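Local coordinates for O-methyltransferase (Bacillus halodurans, PDB 2GPY), which probably transfers a methyl group from S-adenosylmethionine to a hydroxyl group of a substrate that has not been identified, at residues Gln21-Met26 with Ser68-Ala73; Ser45-Leu50 with Ala73-Glu78; Lys96-Leu101 with Ile107-Gly112; Val82-Asp87 with Glu119-Tyr124. One frame throughout, in Å; residues are numbered along the deposited sequence.

Contact 1: residues Gln21-Met26 with Ser68-Ala73; sequences QYIEQM and SAIRMA
Ile23 and Ile70 meet where helix 21-32 is laid against helix 67-75, one of the helices that flank the central sheet of this Rossmann-like methyltransferase fold. The two isoleucine side chains overlap while pointing opposite ways, and the CD1 atom of Ile23 comes to 3.6 Å from CG2 of Ile70. The other branch of Ile23 works separately: its CG2 rests on the aliphatic part of Arg71, 3.7 Å from CD. Ile70 likewise divides its two ends, turning CD1 to the selenomethionine at position 26, whose SE and CE both lie against that methyl. Met26 runs extended as far as SE and then bends (chi3 70°), which brings CE across the end of Ile70.

The short helical segments run nearly antiparallel, at 153°, with their axes 11.7 Å apart. Such a wide spacing is bridged by long side chains, and the backbones stay well separated. Arg71 is kinked along its aliphatic chain, and its charged end is fixed from beyond the pair by a salt bridge from NH2 to Glu44 and a hydrogen bond from NH1 to the hydroxyl of Tyr67. Met26 and Ile70 also pack on His97 of helix 88-100, a zinc ligand, so the apolar layer borders that metal site. Within it, the CE atom of Met26 stands 3.9 Å from CD1 of Ile70.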
loop_
_atom_site.group_PDB
_atom_site.type_symbol
_atom_site.label_atom_id
_atom_site.label_comp_id
_atom_site.label_asym_id
_atom_site.label_seq_id
_atom_site.Cartn_x
_atom_site.Cartn_y
_atom_site.Cartn_z
ATOM N N GLN B 21 14.474 3.211 23.200
ATOM C CA GLN B 21 15.922 2.990 23.340
ATOM C C GLN B 21 16.306 1.510 23.096
ATOM O O GLN B 21 17.391 1.202 22.549
ATOM C CB GLN B 21 16.447 3.526 24.696
ATOM C CG GLN B 21 16.454 2.527 25.865
ATOM C CD GLN B 21 16.902 3.123 27.227
ATOM O OE1 GLN B 21 18.019 3.625 27.358
ATOM N NE2 GLN B 21 16.036 3.023 28.248
ATOM N N TYR B 22 15.425 0.595 23.492
ATOM C CA TYR B 22 15.733 -0.852 23.375
ATOM C C TYR B 22 15.831 -1.276 21.915
ATOM O O TYR B 22 16.680 -2.102 21.568
ATOM C CB TYR B 22 14.687 -1.712 24.077
ATOM C CG TYR B 22 15.085 -3.176 24.251
ATOM C CD1 TYR B 22 15.801 -3.596 25.379
ATOM C CD2 TYR B 22 14.721 -4.140 23.304
ATOM C CE1 TYR B 22 16.164 -4.942 25.559
ATOM C CE2 TYR B 22 15.054 -5.486 23.479
ATOM C CZ TYR B 22 15.793 -5.873 24.602
ATOM O OH TYR B 22 16.145 -7.177 24.813
ATOM N N ILE B 23 14.923 -0.735 21.097
ATOM C CA ILE B 23 14.882 -0.914 19.629
ATOM C C ILE B 23 16.126 -0.302 18.982
ATOM O O ILE B 23 16.763 -0.939 18.151
ATOM C CB ILE B 23 13.610 -0.273 19.063
ATOM C CG1 ILE B 23 12.382 -0.770 19.845
ATOM C CG2 ILE B 23 13.439 -0.526 17.529
ATOM C CD1 ILE B 23 11.885 -2.088 19.407
ATOM N N GLU B 24 16.490 0.918 19.399
ATOM C CA GLU B 24 17.711 1.554 18.914
ATOM C C GLU B 24 18.953 0.724 19.234
ATOM O O GLU B 24 19.878 0.660 18.425
ATOM C CB GLU B 24 17.844 2.988 19.449
ATOM C CG GLU B 24 16.669 3.844 18.994
ATOM C CD GLU B 24 16.952 5.326 18.962
ATOM O OE1 GLU B 24 17.676 5.826 19.829
ATOM O OE2 GLU B 24 16.411 5.995 18.059
ATOM N N GLN B 25 18.959 0.091 20.410
ATOM C CA GLN B 25 20.032 -0.786 20.827
ATOM C C GLN B 25 20.074 -2.055 19.973
ATOM O O GLN B 25 21.159 -2.577 19.687
ATOM C CB GLN B 25 19.883 -1.138 22.313
ATOM C CG GLN B 25 21.016 -1.999 22.919
ATOM C CD GLN B 25 22.363 -1.267 23.056
ATOM O OE1 GLN B 25 22.427 -0.036 23.112
ATOM N NE2 GLN B 25 23.446 -2.040 23.126
HETATM N N MSE B 26 18.905 -2.557 19.589
HETATM C CA MSE B 26 18.826 -3.714 18.661
HETATM C C MSE B 26 19.399 -3.377 17.281
HETATM O O MSE B 26 20.078 -4.205 16.659
HETATM C CB MSE B 26 17.385 -4.218 18.524
HETATM C CG MSE B 26 16.892 -5.022 19.727
HETATM SE SE MSE B 26 15.005 -5.496 19.502
HETATM C CE MSE B 26 15.196 -6.727 18.116
ATOM N N SER B 68 12.150 -7.016 12.899
ATOM C CA SER B 68 10.950 -6.757 12.074
ATOM C C SER B 68 9.663 -7.248 12.746
ATOM O O SER B 68 8.652 -6.552 12.703
ATOM C CB SER B 68 11.091 -7.298 10.645
ATOM O OG SER B 68 12.060 -6.550 9.929
ATOM N N ALA B 69 9.711 -8.420 13.388
ATOM C CA ALA B 69 8.544 -8.972 14.079
ATOM C C ALA B 69 8.115 -7.986 15.164
ATOM O O ALA B 69 6.937 -7.662 15.302
ATOM C CB ALA B 69 8.847 -10.334 14.718
ATOM N N ILE B 70 9.086 -7.537 15.960
ATOM C CA ILE B 70 8.835 -6.574 17.032
ATOM C C ILE B 70 8.253 -5.260 16.537
ATOM O O ILE B 70 7.238 -4.800 17.070
ATOM C CB ILE B 70 10.093 -6.349 17.913
ATOM C CG1 ILE B 70 10.296 -7.596 18.795
ATOM C CG2 ILE B 70 9.952 -5.097 18.770
ATOM C CD1 ILE B 70 11.686 -7.690 19.456
ATOM N N ARG B 71 8.888 -4.653 15.536
ATOM C CA ARG B 71 8.423 -3.369 15.049
ATOM C C ARG B 71 7.050 -3.450 14.391
ATOM O O ARG B 71 6.222 -2.530 14.549
ATOM C CB ARG B 71 9.474 -2.776 14.125
ATOM C CG ARG B 71 10.659 -2.364 14.991
ATOM C CD ARG B 71 11.330 -1.141 14.531
ATOM N NE ARG B 71 10.446 0.021 14.517
ATOM C CZ ARG B 71 10.691 1.090 13.782
ATOM N NH1 ARG B 71 11.786 1.120 13.052
ATOM N NH2 ARG B 71 9.841 2.134 13.770
HETATM N N MSE B 72 6.773 -4.558 13.694
HETATM C CA MSE B 72 5.407 -4.772 13.177
HETATM C C MSE B 72 4.365 -4.948 14.285
HETATM O O MSE B 72 3.253 -4.353 14.207
HETATM C CB MSE B 72 5.340 -5.990 12.224
HETATM C CG MSE B 72 6.140 -5.749 10.957
HETATM SE SE MSE B 72 5.926 -7.223 9.633
HETATM C CE MSE B 72 6.826 -8.694 10.610
ATOM N N ALA B 73 4.701 -5.747 15.308
ATOM C CA ALA B 73 3.781 -5.929 16.432
ATOM C C ALA B 73 3.505 -4.590 17.125
ATOM O O ALA B 73 2.372 -4.312 17.507
ATOM C CB ALA B 73 4.329 -6.961 17.453
#

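Contact 2: residues Ser45-Leu50 with Ala73-Glu78; sequences SLLHLL and AQALPE
This is a small apolar contact between the middle of helix 40-53 and the C-terminal end of helix 67-75, including the turn that leaves it for strand 80-85. Two leucines one helical turn apart supply the first side, and two consecutive residues the second. Leu47 extends a single methyl, CD2, to CB of Ala75 at 4.0 Å. The short alanine side chain is consistent with the close backbones here: the CA atoms of Leu47 and Ala75 are 6.5 Å apart, the closest pairing of the two segments.

Leu50 meets Leu76 in a different way. CD1 of Leu76 rests on CB of Leu50, 3.9 Å away, at the root of the side chain, while CD2 of Leu76 lies by the backbone carbonyl of the same residue. Leu76 therefore sets its two methyls over the base of Leu50. It is the first residue to depart from helical geometry (phi -125°, psi 77°), and its side chain points toward helix 40-53 just where the chain leaves the helix.

Further out, Leu50 also packs on Met72, on Pro55 and on Val129 and Leu157 of the sheet. On another side of helix 40-53, His48 binds a zinc ion through ND1 and donates from NE2 to the carbonyl of Ile210 of the second subunit, where Leu49 also packs against its own counterpart. Helix 40-53 thus joins the core to the dimer interface, and the contact seats it on the end of helix 67-75 and the following turn, beside the central sheet of a Rossmann-like methyltransferase fold.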
loop_
_atom_site.group_PDB
_atom_site.type_symbol
_atom_site.label_atom_id
_atom_site.label_comp_id
_atom_site.label_asym_id
_atom_site.label_seq_id
_atom_site.Cartn_x
_atom_site.Cartn_y
_atom_site.Cartn_z
ATOM N N SER B 45 8.677 2.952 6.091
ATOM C CA SER B 45 7.707 2.883 4.988
ATOM C C SER B 45 6.878 1.632 5.030
ATOM O O SER B 45 5.646 1.701 4.861
ATOM C CB SER B 45 8.409 3.022 3.636
ATOM O OG SER B 45 8.769 4.369 3.476
ATOM N N LEU B 46 7.518 0.492 5.273
ATOM C CA LEU B 46 6.789 -0.763 5.378
ATOM C C LEU B 46 5.757 -0.721 6.489
ATOM O O LEU B 46 4.631 -1.182 6.311
ATOM C CB LEU B 46 7.719 -1.966 5.594
ATOM C CG LEU B 46 7.014 -3.318 5.438
ATOM C CD1 LEU B 46 6.595 -3.483 3.961
ATOM C CD2 LEU B 46 7.844 -4.481 5.901
ATOM N N LEU B 47 6.145 -0.212 7.653
ATOM C CA LEU B 47 5.215 -0.202 8.784
ATOM C C LEU B 47 4.010 0.684 8.454
ATOM O O LEU B 47 2.849 0.378 8.792
ATOM C CB LEU B 47 5.938 0.345 10.018
ATOM C CG LEU B 47 7.034 -0.596 10.536
ATOM C CD1 LEU B 47 7.722 0.148 11.660
ATOM C CD2 LEU B 47 6.433 -1.942 11.034
ATOM N N HIS B 48 4.269 1.796 7.787
ATOM C CA HIS B 48 3.155 2.691 7.410
ATOM C C HIS B 48 2.191 2.019 6.414
ATOM O O HIS B 48 0.946 2.156 6.514
ATOM C CB HIS B 48 3.691 3.996 6.848
ATOM C CG HIS B 48 2.709 5.130 6.941
ATOM N ND1 HIS B 48 2.367 5.701 8.141
ATOM C CD2 HIS B 48 1.977 5.766 5.998
ATOM C CE1 HIS B 48 1.471 6.654 7.938
ATOM N NE2 HIS B 48 1.227 6.722 6.644
ATOM N N LEU B 49 2.748 1.317 5.437
ATOM C CA LEU B 49 1.926 0.591 4.461
ATOM C C LEU B 49 1.125 -0.518 5.158
ATOM O O LEU B 49 -0.051 -0.747 4.849
ATOM C CB LEU B 49 2.799 0.003 3.364
ATOM C CG LEU B 49 3.534 1.006 2.446
ATOM C CD1 LEU B 49 4.555 0.229 1.624
ATOM C CD2 LEU B 49 2.604 1.798 1.565
ATOM N N LEU B 50 1.746 -1.192 6.113
ATOM C CA LEU B 50 1.019 -2.180 6.907
ATOM C C LEU B 50 -0.137 -1.548 7.674
ATOM O O LEU B 50 -1.225 -2.116 7.710
ATOM C CB LEU B 50 1.953 -2.928 7.865
ATOM C CG LEU B 50 2.942 -3.921 7.257
ATOM C CD1 LEU B 50 4.034 -4.279 8.273
ATOM C CD2 LEU B 50 2.242 -5.183 6.758
ATOM N N ALA B 73 4.701 -5.747 15.308
ATOM C CA ALA B 73 3.781 -5.929 16.432
ATOM C C ALA B 73 3.505 -4.590 17.125
ATOM O O ALA B 73 2.372 -4.312 17.507
ATOM C CB ALA B 73 4.329 -6.961 17.453
ATOM N N GLN B 74 4.541 -3.770 17.294
ATOM C CA GLN B 74 4.358 -2.465 17.932
ATOM C C GLN B 74 3.503 -1.536 17.071
ATOM O O GLN B 74 2.700 -0.758 17.611
ATOM C CB GLN B 74 5.701 -1.811 18.224
ATOM C CG GLN B 74 6.464 -2.475 19.346
ATOM C CD GLN B 74 7.768 -1.750 19.622
ATOM O OE1 GLN B 74 8.114 -1.511 20.772
ATOM N NE2 GLN B 74 8.490 -1.386 18.565
ATOM N N ALA B 75 3.657 -1.611 15.750
ATOM C CA ALA B 75 2.910 -0.710 14.854
ATOM C C ALA B 75 1.454 -1.120 14.712
ATOM O O ALA B 75 0.600 -0.292 14.381
ATOM C CB ALA B 75 3.565 -0.656 13.472
ATOM N N LEU B 76 1.195 -2.419 14.911
ATOM C CA LEU B 76 -0.114 -3.039 14.728
ATOM C C LEU B 76 -0.527 -3.761 16.022
ATOM O O LEU B 76 -0.487 -4.995 16.097
ATOM C CB LEU B 76 -0.042 -4.045 13.571
ATOM C CG LEU B 76 0.320 -3.473 12.181
ATOM C CD1 LEU B 76 0.841 -4.569 11.227
ATOM C CD2 LEU B 76 -0.887 -2.729 11.576
ATOM N N PRO B 77 -0.968 -3.003 17.031
ATOM C CA PRO B 77 -1.206 -3.597 18.389
ATOM C C PRO B 77 -2.247 -4.727 18.421
ATOM O O PRO B 77 -2.253 -5.543 19.348
ATOM C CB PRO B 77 -1.678 -2.404 19.229
ATOM C CG PRO B 77 -1.290 -1.148 18.400
ATOM C CD PRO B 77 -1.285 -1.563 16.970
ATOM N N GLU B 78 -3.108 -4.769 17.412
ATOM C CA GLU B 78 -4.142 -5.804 17.295
ATOM C C GLU B 78 -3.711 -7.092 16.571
ATOM O O GLU B 78 -4.385 -8.130 16.688
ATOM C CB GLU B 78 -5.361 -5.217 16.585
ATOM C CG GLU B 78 -6.026 -4.103 17.355
ATOM C CD GLU B 78 -6.576 -4.587 18.672
ATOM O OE1 GLU B 78 -5.826 -4.577 19.684
ATOM O OE2 GLU B 78 -7.768 -4.986 18.697
#

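Contact 3: residues Lys96-Leu101 with Ile107-Gly112; sequences KHVKAL and IELLFG
Val98 packs on Ile107 and Leu109 within a beta-alpha-beta unit, in which helix 88-100 connects the parallel strands 80-85 and 107-111. The contact is apolar and turns on this one valine. Its CG2 lies 4.0 Å from CG2 of Ile107 and equally near CD1 of that residue, so this one methyl faces both ends of the isoleucine. CG1 of Val98 lies beside the branch point, CB of Ile107. With CG1 opposite the backbone N (chi1 165°), both valine methyls can face the strand. Ile107 and Leu109, two positions apart, turn to the helix from the same face of the strand.

Polar interactions hold the two elements from outside. Strand 107-111 is the outermost on its side of the sheet within this chain, and its backbone is bonded to Ile81, Ser83 and Glu85. On the helix, the neighbouring His97 turns away from the strand and binds zinc through NE2, together with Glu29 and Glu93; its ND1 is hydrogen-bonded to the carbonyl of Ile65. Val98 and the zinc ligand thus serve different sides of the same helix. Farther along the strand, CD1 of Leu109 reaches CG2 of Val98 at 4.1 Å.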
loop_
_atom_site.group_PDB
_atom_site.type_symbol
_atom_site.label_atom_id
_atom_site.label_comp_id
_atom_site.label_asym_id
_atom_site.label_seq_id
_atom_site.Cartn_x
_atom_site.Cartn_y
_atom_site.Cartn_z
ATOM N N LYS B 96 14.338 -13.759 23.450
ATOM C CA LYS B 96 14.608 -12.852 24.562
ATOM C C LYS B 96 14.167 -11.412 24.279
ATOM O O LYS B 96 13.579 -10.748 25.153
ATOM C CB LYS B 96 16.097 -12.884 24.946
ATOM C CG LYS B 96 16.546 -14.236 25.493
ATOM C CD LYS B 96 18.032 -14.247 25.776
ATOM C CE LYS B 96 18.459 -15.560 26.438
ATOM N NZ LYS B 96 18.743 -16.549 25.408
ATOM N N HIS B 97 14.449 -10.904 23.081
ATOM C CA HIS B 97 13.958 -9.539 22.745
ATOM C C HIS B 97 12.430 -9.414 22.770
ATOM O O HIS B 97 11.867 -8.411 23.215
ATOM C CB HIS B 97 14.470 -9.144 21.365
ATOM C CG HIS B 97 15.940 -8.909 21.352
ATOM N ND1 HIS B 97 16.742 -9.227 20.283
ATOM C CD2 HIS B 97 16.753 -8.380 22.295
ATOM C CE1 HIS B 97 17.992 -8.904 20.567
ATOM N NE2 HIS B 97 18.022 -8.389 21.779
ATOM N N VAL B 98 11.758 -10.422 22.252
ATOM C CA VAL B 98 10.289 -10.433 22.275
ATOM C C VAL B 98 9.807 -10.389 23.740
ATOM O O VAL B 98 8.905 -9.617 24.091
ATOM C CB VAL B 98 9.746 -11.655 21.492
ATOM C CG1 VAL B 98 8.278 -11.878 21.812
ATOM C CG2 VAL B 98 9.941 -11.439 19.978
ATOM N N LYS B 99 10.429 -11.202 24.600
ATOM C CA LYS B 99 10.099 -11.226 26.014
ATOM C C LYS B 99 10.401 -9.888 26.682
ATOM O O LYS B 99 9.602 -9.405 27.495
ATOM C CB LYS B 99 10.866 -12.342 26.734
ATOM C CG LYS B 99 10.263 -13.734 26.551
ATOM C CD LYS B 99 11.131 -14.833 27.205
ATOM C CE LYS B 99 10.814 -14.994 28.679
ATOM N NZ LYS B 99 11.407 -16.251 29.272
ATOM N N ALA B 100 11.549 -9.293 26.344
ATOM C CA ALA B 100 11.957 -8.001 26.911
ATOM C C ALA B 100 10.863 -6.945 26.800
ATOM O O ALA B 100 10.690 -6.121 27.710
ATOM C CB ALA B 100 13.200 -7.501 26.212
ATOM N N LEU B 101 10.166 -6.962 25.658
ATOM C CA LEU B 101 9.185 -5.962 25.323
ATOM C C LEU B 101 7.766 -6.389 25.653
ATOM O O LEU B 101 6.834 -5.685 25.312
ATOM C CB LEU B 101 9.325 -5.530 23.853
ATOM C CG LEU B 101 10.719 -4.935 23.597
ATOM C CD1 LEU B 101 11.019 -4.854 22.124
ATOM C CD2 LEU B 101 10.857 -3.519 24.308
ATOM N N ILE B 107 3.576 -12.379 19.379
ATOM C CA ILE B 107 4.604 -12.827 18.429
ATOM C C ILE B 107 4.944 -14.266 18.754
ATOM O O ILE B 107 5.450 -14.563 19.866
ATOM C CB ILE B 107 5.874 -11.971 18.495
ATOM C CG1 ILE B 107 5.561 -10.496 18.182
ATOM C CG2 ILE B 107 6.989 -12.577 17.585
ATOM C CD1 ILE B 107 6.790 -9.569 18.320
ATOM N N GLU B 108 4.626 -15.159 17.823
ATOM C CA GLU B 108 4.918 -16.588 18.018
ATOM C C GLU B 108 6.178 -16.931 17.217
ATOM O O GLU B 108 6.186 -16.806 16.005
ATOM C CB GLU B 108 3.748 -17.467 17.548
ATOM C CG GLU B 108 4.025 -18.972 17.746
ATOM C CD GLU B 108 2.920 -19.887 17.215
ATOM O OE1 GLU B 108 1.878 -19.397 16.719
ATOM O OE2 GLU B 108 3.102 -21.121 17.306
ATOM N N LEU B 109 7.238 -17.351 17.893
ATOM C CA LEU B 109 8.480 -17.623 17.186
ATOM C C LEU B 109 8.660 -19.120 17.026
ATOM O O LEU B 109 8.581 -19.879 17.993
ATOM C CB LEU B 109 9.698 -17.056 17.935
ATOM C CG LEU B 109 9.741 -15.549 18.155
ATOM C CD1 LEU B 109 11.086 -15.216 18.838
ATOM C CD2 LEU B 109 9.588 -14.805 16.804
ATOM N N LEU B 110 8.925 -19.526 15.800
ATOM C CA LEU B 110 9.135 -20.918 15.506
ATOM C C LEU B 110 10.601 -21.104 15.133
ATOM O O LEU B 110 11.184 -20.325 14.384
ATOM C CB LEU B 110 8.213 -21.384 14.379
ATOM C CG LEU B 110 6.696 -21.345 14.648
ATOM C CD1 LEU B 110 5.941 -21.892 13.449
ATOM C CD2 LEU B 110 6.342 -22.132 15.894
ATOM N N PHE B 111 11.196 -22.124 15.715
ATOM C CA PHE B 111 12.541 -22.465 15.395
ATOM C C PHE B 111 12.495 -23.633 14.442
ATOM O O PHE B 111 12.087 -24.735 14.822
ATOM C CB PHE B 111 13.265 -22.869 16.668
ATOM C CG PHE B 111 14.604 -23.451 16.425
ATOM C CD1 PHE B 111 15.551 -22.750 15.685
ATOM C CD2 PHE B 111 14.933 -24.712 16.941
ATOM C CE1 PHE B 111 16.824 -23.308 15.471
ATOM C CE2 PHE B 111 16.177 -25.253 16.717
ATOM C CZ PHE B 111 17.129 -24.539 15.976
ATOM N N GLY B 112 12.988 -23.427 13.233
ATOM C CA GLY B 112 13.046 -24.534 12.292
ATOM C C GLY B 112 13.370 -24.066 10.912
ATOM O O GLY B 112 13.497 -22.880 10.668
#

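Contact 4: residues Val82-Asp87 with Glu119-Tyr124; sequences VSIERD and EKLELY
Val82, Leu121 and Ile84 account for most of the surface buried where strand 80-85 is covered by helix 118-122, with Tyr124 close behind. Val82 spreads its two methyls over two partners. CG1, opposite the backbone N (chi1 176°), lies 4.1 Å from CD2 of Leu121, and the two side chains pass each other in opposite directions. CG2 comes obliquely to the ring of Tyr124 and is 3.8 Å from CE2, with CD2 of the ring a little farther off.

Leu121 divides its branches in the same manner. While CD2 goes to Val82, CD1 meets CD1 of Ile84 tip to tip at 3.5 Å, tighter than usual for two methyls. The chi2 of Leu121, 119°, is nearly eclipsed, so the closeness of this pair may partly reflect the modelled rotamer and is doubtful as a sign of strain. Leu59 of the adjoining strand 57-61 touches both Val82 and Leu121, and Tyr146 of helix 139-146 both Ile84 and Leu121, extending the same apolar layer.

The polar end of Tyr124 is directed to the next strand, where its hydroxyl is hydrogen-bonded to OE2 of Glu108. Between the two segments themselves only carbon meets carbon. This chemistry implies an apolar seat for helix 118-122 on this face of the Rossmann-like sheet, with the polar tie of Tyr124 made to the neighbouring strand.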
loop_
_atom_site.group_PDB
_atom_site.type_symbol
_atom_site.label_atom_id
_atom_site.label_comp_id
_atom_site.label_asym_id
_atom_site.label_seq_id
_atom_site.Cartn_x
_atom_site.Cartn_y
_atom_site.Cartn_z
ATOM N N VAL B 82 3.496 -14.579 13.335
ATOM C CA VAL B 82 4.163 -15.864 13.464
ATOM C C VAL B 82 5.466 -15.669 12.684
ATOM O O VAL B 82 5.437 -15.155 11.571
ATOM C CB VAL B 82 3.342 -17.004 12.851
ATOM C CG1 VAL B 82 4.137 -18.333 12.911
ATOM C CG2 VAL B 82 2.009 -17.156 13.587
ATOM N N SER B 83 6.607 -16.047 13.248
ATOM C CA SER B 83 7.882 -15.870 12.522
ATOM C C SER B 83 8.805 -17.095 12.667
ATOM O O SER B 83 8.846 -17.705 13.731
ATOM C CB SER B 83 8.581 -14.615 13.038
ATOM O OG SER B 83 9.760 -14.287 12.279
ATOM N N ILE B 84 9.526 -17.450 11.599
ATOM C CA ILE B 84 10.266 -18.689 11.532
ATOM C C ILE B 84 11.743 -18.365 11.342
ATOM O O ILE B 84 12.083 -17.507 10.533
ATOM C CB ILE B 84 9.802 -19.578 10.365
ATOM C CG1 ILE B 84 8.325 -19.956 10.516
ATOM C CG2 ILE B 84 10.615 -20.867 10.363
ATOM C CD1 ILE B 84 7.745 -20.634 9.233
ATOM N N GLU B 85 12.595 -19.001 12.141
ATOM C CA GLU B 85 14.043 -18.797 12.067
ATOM C C GLU B 85 14.780 -20.135 12.162
ATOM O O GLU B 85 14.487 -20.956 13.026
ATOM C CB GLU B 85 14.497 -17.855 13.197
ATOM C CG GLU B 85 16.036 -17.625 13.311
ATOM C CD GLU B 85 16.646 -17.133 12.011
ATOM O OE1 GLU B 85 16.092 -16.195 11.362
ATOM O OE2 GLU B 85 17.668 -17.709 11.627
ATOM N N ARG B 86 15.756 -20.335 11.294
ATOM C CA ARG B 86 16.502 -21.574 11.304
ATOM C C ARG B 86 17.818 -21.535 12.078
ATOM O O ARG B 86 18.344 -22.587 12.417
ATOM C CB ARG B 86 16.724 -22.071 9.867
ATOM C CG ARG B 86 17.726 -21.277 9.044
ATOM C CD ARG B 86 18.421 -22.244 8.042
ATOM N NE ARG B 86 19.226 -21.513 7.065
ATOM C CZ ARG B 86 19.636 -21.993 5.891
ATOM N NH1 ARG B 86 19.322 -23.226 5.505
ATOM N NH2 ARG B 86 20.363 -21.224 5.090
ATOM N N ASP B 87 18.357 -20.345 12.361
ATOM C CA ASP B 87 19.631 -20.250 13.095
ATOM C C ASP B 87 19.350 -20.263 14.598
ATOM O O ASP B 87 18.675 -19.359 15.093
ATOM C CB ASP B 87 20.404 -18.971 12.700
ATOM C CG ASP B 87 21.710 -18.818 13.463
ATOM O OD1 ASP B 87 21.700 -18.488 14.661
ATOM O OD2 ASP B 87 22.783 -19.056 12.878
ATOM N N GLU B 119 3.737 -28.187 6.484
ATOM C CA GLU B 119 2.593 -28.959 6.975
ATOM C C GLU B 119 2.097 -28.463 8.339
ATOM O O GLU B 119 0.898 -28.515 8.623
ATOM C CB GLU B 119 2.919 -30.461 7.019
ATOM C CG GLU B 119 3.768 -30.980 5.849
ATOM C CD GLU B 119 2.948 -31.440 4.649
ATOM O OE1 GLU B 119 2.161 -30.637 4.086
ATOM O OE2 GLU B 119 3.104 -32.621 4.259
ATOM N N LYS B 120 3.020 -27.972 9.165
ATOM C CA LYS B 120 2.698 -27.367 10.454
ATOM C C LYS B 120 1.930 -26.061 10.231
ATOM O O LYS B 120 0.918 -25.777 10.876
ATOM C CB LYS B 120 3.999 -27.053 11.202
ATOM C CG LYS B 120 3.825 -26.558 12.623
ATOM C CD LYS B 120 5.155 -26.070 13.176
ATOM C CE LYS B 120 5.030 -25.572 14.609
ATOM N NZ LYS B 120 5.202 -26.698 15.586
ATOM N N LEU B 121 2.425 -25.264 9.303
ATOM C CA LEU B 121 1.836 -23.957 9.074
ATOM C C LEU B 121 0.499 -23.995 8.352
ATOM O O LEU B 121 -0.330 -23.110 8.549
ATOM C CB LEU B 121 2.863 -23.032 8.429
ATOM C CG LEU B 121 3.598 -22.491 9.669
ATOM C CD1 LEU B 121 5.090 -22.815 9.733
ATOM C CD2 LEU B 121 3.280 -21.026 9.886
ATOM N N GLU B 122 0.279 -25.027 7.545
ATOM C CA GLU B 122 -1.015 -25.240 6.911
ATOM C C GLU B 122 -2.133 -25.298 7.940
ATOM O O GLU B 122 -3.270 -24.940 7.638
ATOM C CB GLU B 122 -1.005 -26.525 6.080
ATOM C CG GLU B 122 -0.552 -26.331 4.644
ATOM C CD GLU B 122 0.209 -27.528 4.097
ATOM O OE1 GLU B 122 -0.208 -28.676 4.356
ATOM O OE2 GLU B 122 1.229 -27.319 3.403
ATOM N N LEU B 123 -1.801 -25.744 9.150
ATOM C CA LEU B 123 -2.778 -25.893 10.235
ATOM C C LEU B 123 -3.316 -24.542 10.715
ATOM O O LEU B 123 -4.448 -24.462 11.186
ATOM C CB LEU B 123 -2.187 -26.683 11.425
ATOM C CG LEU B 123 -1.684 -28.141 11.311
ATOM C CD1 LEU B 123 -1.346 -28.723 12.693
ATOM C CD2 LEU B 123 -2.665 -29.062 10.587
ATOM N N TYR B 124 -2.507 -23.486 10.579
ATOM C CA TYR B 124 -2.877 -22.158 11.049
ATOM C C TYR B 124 -3.922 -21.518 10.138
ATOM O O TYR B 124 -4.007 -21.849 8.957
ATOM C CB TYR B 124 -1.642 -21.234 11.086
ATOM C CG TYR B 124 -0.639 -21.491 12.205
ATOM C CD1 TYR B 124 0.004 -22.725 12.326
ATOM C CD2 TYR B 124 -0.296 -20.478 13.110
ATOM C CE1 TYR B 124 0.935 -22.961 13.341
ATOM C CE2 TYR B 124 0.640 -20.701 14.128
ATOM C CZ TYR B 124 1.250 -21.936 14.232
ATOM O OH TYR B 124 2.166 -22.172 15.227
#

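In the fold
All four contacts are largely buried and apolar, and they differ chiefly in what surrounds them. Contacts 1 and 2 join helices: they share helix 67-75 and meet directly, CD2 of Leu47 packing on Met72; one packs helix 21-32 against it and the other helix 40-53, which leads to the second subunit. Contacts 3 and 4 instead set helices on adjacent strands of one sheet, 107-111 and 80-85, which are bonded directly to each other. Contact 1 also touches contact 3, bringing Tyr22 to His97. Zinc ligands accompany contacts 2 and 3, through His48 and His97, and contact 1 adjoins the latter site; contact 4 contains no metal ligand.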